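Local coordinates for protein 4-hydroxybenzoyl-CoA thioesterase (Pseudomonas sp. CBS3, PDB 1BVQ) that hydrolyses 4-hydroxybenzoyl-CoA to 4-hydroxybenzoate and CoA as a homotetrameric hot-dog-fold thioesterase, completing the conversion of 4-chlorobenzoate to 4-hydroxybenzoate, at residues A66-T71 with L109-D114. Residues are numbered along the deposited sequence; the frame is centred on the assembly and turned at random.
Sequences ASFVCT and LVMRAD
Arg112 O accepts Ser67 N at 3.0 Å in a nearly straight bond, and Ala66 CA-H adds a weaker contact to the same oxygen. The return bond, Arg112 N to Ser67 O (3.1 Å), closes the ring of an antiparallel hydrogen-bonded pair, flanked by the non-hydrogen-bonded pairs Ala66-Ala113 and Phe68-Met111. Beyond Phe68 the regular pairing ends: Val69 N still reaches Val110 O at 3.1 Å, but from 41° out of the carbonyl plane. The Phe68 and Met111 side chains run alongside one another on one face of the sheet; with Met111 CG anti to the backbone N (chi1 165°) and the side chain bent at chi2 and chi3, SD sits obliquely 4.9 Å from the Phe68 ring centroid, a Met-aromatic contact. Ala66 CB meets Ala113 CB at 4.0 Å on the same face, while Val69 CG2 packs on Leu109 CD2 at 3.8 Å. The end of strand 56-68 thus runs antiparallel (172°) to strand 107-123, whose other edge carries a classic beta bulge: Val110 and Met111 together stand opposite Val98 of strand 92-101. Met111 and Ala113 rest on Leu31 of helix 25-42, the central helix of the hot-dog fold, and Ala66 and Ser67 pair antiparallel with a second subunit's strand, extending the sheet.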
ATOM      1  N   ALA A  66      14.381  14.052   2.168  1.00 24.69           N
ATOM      2  CA  ALA A  66      13.154  14.506   2.809  1.00 17.90           C
ATOM      3  C   ALA A  66      13.371  14.815   4.283  1.00 22.31           C
ATOM      4  O   ALA A  66      14.201  14.210   4.940  1.00 20.26           O
ATOM      5  CB  ALA A  66      12.123  13.397   2.812  1.00 15.29           C
ATOM      6  N   SER A  67      12.678  15.737   4.796  1.00 18.72           N
ATOM      7  CA  SER A  67      12.652  16.163   6.196  1.00 17.78           C
ATOM      8  C   SER A  67      11.195  16.268   6.600  1.00 24.64           C
ATOM      9  O   SER A  67      10.394  16.880   5.890  1.00 25.89           O
ATOM     10  CB  SER A  67      13.361  17.544   6.322  1.00 19.13           C
ATOM     11  OG  SER A  67      14.241  17.575   7.444  1.00 73.72           O
ATOM     12  N   PHE A  68      10.857  15.656   7.720  1.00 24.84           N
ATOM     13  CA  PHE A  68       9.475  15.713   8.232  1.00 20.99           C
ATOM     14  C   PHE A  68       9.525  16.578   9.456  1.00 21.79           C
ATOM     15  O   PHE A  68      10.303  16.344  10.399  1.00 23.71           O
ATOM     16  CB  PHE A  68       8.931  14.303   8.557  1.00 23.96           C
ATOM     17  CG  PHE A  68       9.125  13.281   7.419  1.00 32.59           C
ATOM     18  CD1 PHE A  68      10.378  12.691   7.217  1.00 15.83           C
ATOM     19  CD2 PHE A  68       8.054  12.925   6.577  1.00 32.56           C
ATOM     20  CE1 PHE A  68      10.570  11.755   6.192  1.00 26.57           C
ATOM     21  CE2 PHE A  68       8.250  11.985   5.549  1.00 16.82           C
ATOM     22  CZ  PHE A  68       9.508  11.402   5.360  1.00 24.50           C
ATOM     23  N   VAL A  69       8.723  17.591   9.476  1.00 27.90           N
ATOM     24  CA  VAL A  69       8.806  18.419  10.587  1.00 49.25           C
ATOM     25  C   VAL A  69       7.665  18.296  11.515  1.00 33.61           C
ATOM     26  O   VAL A  69       7.863  18.509  12.678  1.00 99.88           O
ATOM     27  CB  VAL A  69       8.909  19.897  10.258  1.00 37.38           C
ATOM     28  CG1 VAL A  69      10.375  20.340  10.181  1.00 79.31           C
ATOM     29  CG2 VAL A  69       8.253  20.269   8.942  1.00 39.59           C
ATOM     30  N   CYS A  70       6.494  17.937  11.006  1.00 30.82           N
ATOM     31  CA  CYS A  70       5.220  17.865  11.844  1.00 22.44           C
ATOM     32  C   CYS A  70       4.430  16.571  11.559  1.00 67.44           C
ATOM     33  O   CYS A  70       4.586  15.970  10.519  1.00 25.73           O
ATOM     34  CB  CYS A  70       4.384  19.073  11.405  1.00 28.73           C
ATOM     35  SG  CYS A  70       2.758  19.261  12.250  1.00 39.81           S
ATOM     36  N   THR A  71       3.554  16.121  12.484  1.00 36.55           N
ATOM     37  CA  THR A  71       2.738  14.884  12.221  1.00 28.85           C
ATOM     38  C   THR A  71       1.473  15.212  11.410  1.00 27.82           C
ATOM     39  O   THR A  71       1.027  16.367  11.336  1.00 26.19           O
ATOM     40  CB  THR A  71       2.246  14.200  13.487  1.00 23.30           C
ATOM     41  OG1 THR A  71       1.677  15.163  14.360  1.00 44.23           O
ATOM     42  CG2 THR A  71       3.352  13.461  14.234  1.00 26.60           C
ATOM     43  N   LEU A 109       3.623  23.254   8.104  1.00 28.47           N
ATOM     44  CA  LEU A 109       4.379  22.592   7.062  1.00 20.31           C
ATOM     45  C   LEU A 109       4.632  21.185   7.585  1.00 25.12           C
ATOM     46  O   LEU A 109       4.951  20.993   8.772  1.00 17.53           O
ATOM     47  CB  LEU A 109       5.696  23.377   6.752  1.00 25.57           C
ATOM     48  CG  LEU A 109       6.798  22.584   6.030  1.00 23.40           C
ATOM     49  CD1 LEU A 109       6.667  22.701   4.522  1.00 37.45           C
ATOM     50  CD2 LEU A 109       8.213  23.093   6.384  1.00 21.07           C
ATOM     51  N   VAL A 110       4.317  20.201   6.766  1.00 17.59           N
ATOM     52  CA  VAL A 110       4.477  18.851   7.219  1.00 11.54           C
ATOM     53  C   VAL A 110       5.723  18.201   6.771  1.00 20.93           C
ATOM     54  O   VAL A 110       6.346  17.460   7.519  1.00 19.09           O
ATOM     55  CB  VAL A 110       3.290  18.020   6.786  1.00 27.66           C
ATOM     56  CG1 VAL A 110       3.748  16.574   6.808  1.00 35.95           C
ATOM     57  CG2 VAL A 110       2.263  18.190   7.900  1.00 21.41           C
ATOM     58  N   MET A 111       6.074  18.483   5.526  1.00 26.81           N
ATOM     59  CA  MET A 111       7.270  17.873   5.013  1.00 28.08           C
ATOM     60  C   MET A 111       7.797  18.588   3.789  1.00 13.19           C
ATOM     61  O   MET A 111       7.075  19.313   3.093  1.00 21.83           O
ATOM     62  CB  MET A 111       6.924  16.414   4.667  1.00 17.36           C
ATOM     63  CG  MET A 111       7.933  15.749   3.804  1.00 39.21           C
ATOM     64  SD  MET A 111       7.031  14.618   2.754  1.00 30.66           S
ATOM     65  CE  MET A 111       8.274  13.332   2.856  1.00 23.57           C
ATOM     66  N   ARG A 112       9.082  18.365   3.566  1.00 23.91           N
ATOM     67  CA  ARG A 112       9.774  18.942   2.439  1.00 20.22           C
ATOM     68  C   ARG A 112      10.598  17.834   1.862  1.00 30.53           C
ATOM     69  O   ARG A 112      11.142  17.033   2.618  1.00 18.23           O
ATOM     70  CB  ARG A 112      10.667  20.094   2.884  1.00 25.31           C
ATOM     71  CG  ARG A 112       9.914  21.401   3.102  1.00 50.58           C
ATOM     72  CD  ARG A 112      10.129  22.408   1.991  1.00 23.15           C
ATOM     73  NE  ARG A 112       9.825  23.759   2.468  1.00  0.00           N
ATOM     74  CZ  ARG A 112      10.559  24.850   2.209  1.00  0.00           C
ATOM     75  NH1 ARG A 112      11.673  24.793   1.447  1.00 58.96           N
ATOM     76  NH2 ARG A 112      10.136  26.026   2.737  1.00  0.00           N
ATOM     77  N   ALA A 113      10.686  17.769   0.537  1.00 16.44           N
ATOM     78  CA  ALA A 113      11.475  16.707  -0.064  1.00 13.07           C
ATOM     79  C   ALA A 113      11.974  17.097  -1.438  1.00 16.98           C
ATOM     80  O   ALA A 113      11.303  17.771  -2.210  1.00 15.81           O
ATOM     81  CB  ALA A 113      10.618  15.457  -0.270  1.00 14.30           C
ATOM     82  N   ASP A 114      13.172  16.659  -1.721  1.00 17.29           N
ATOM     83  CA  ASP A 114      13.780  16.924  -2.989  1.00 25.26           C
ATOM     84  C   ASP A 114      13.979  15.558  -3.623  1.00 15.83           C
ATOM     85  O   ASP A 114      14.625  14.674  -3.041  1.00 22.81           O
ATOM     86  CB  ASP A 114      15.145  17.618  -2.838  1.00 20.75           C
ATOM     87  CG  ASP A 114      15.200  19.089  -2.668  1.00 16.60           C
ATOM     88  OD1 ASP A 114      14.138  19.716  -2.945  1.00 15.81           O
ATOM     89  OD2 ASP A 114      16.198  19.616  -2.316  1.00 39.78           O
TER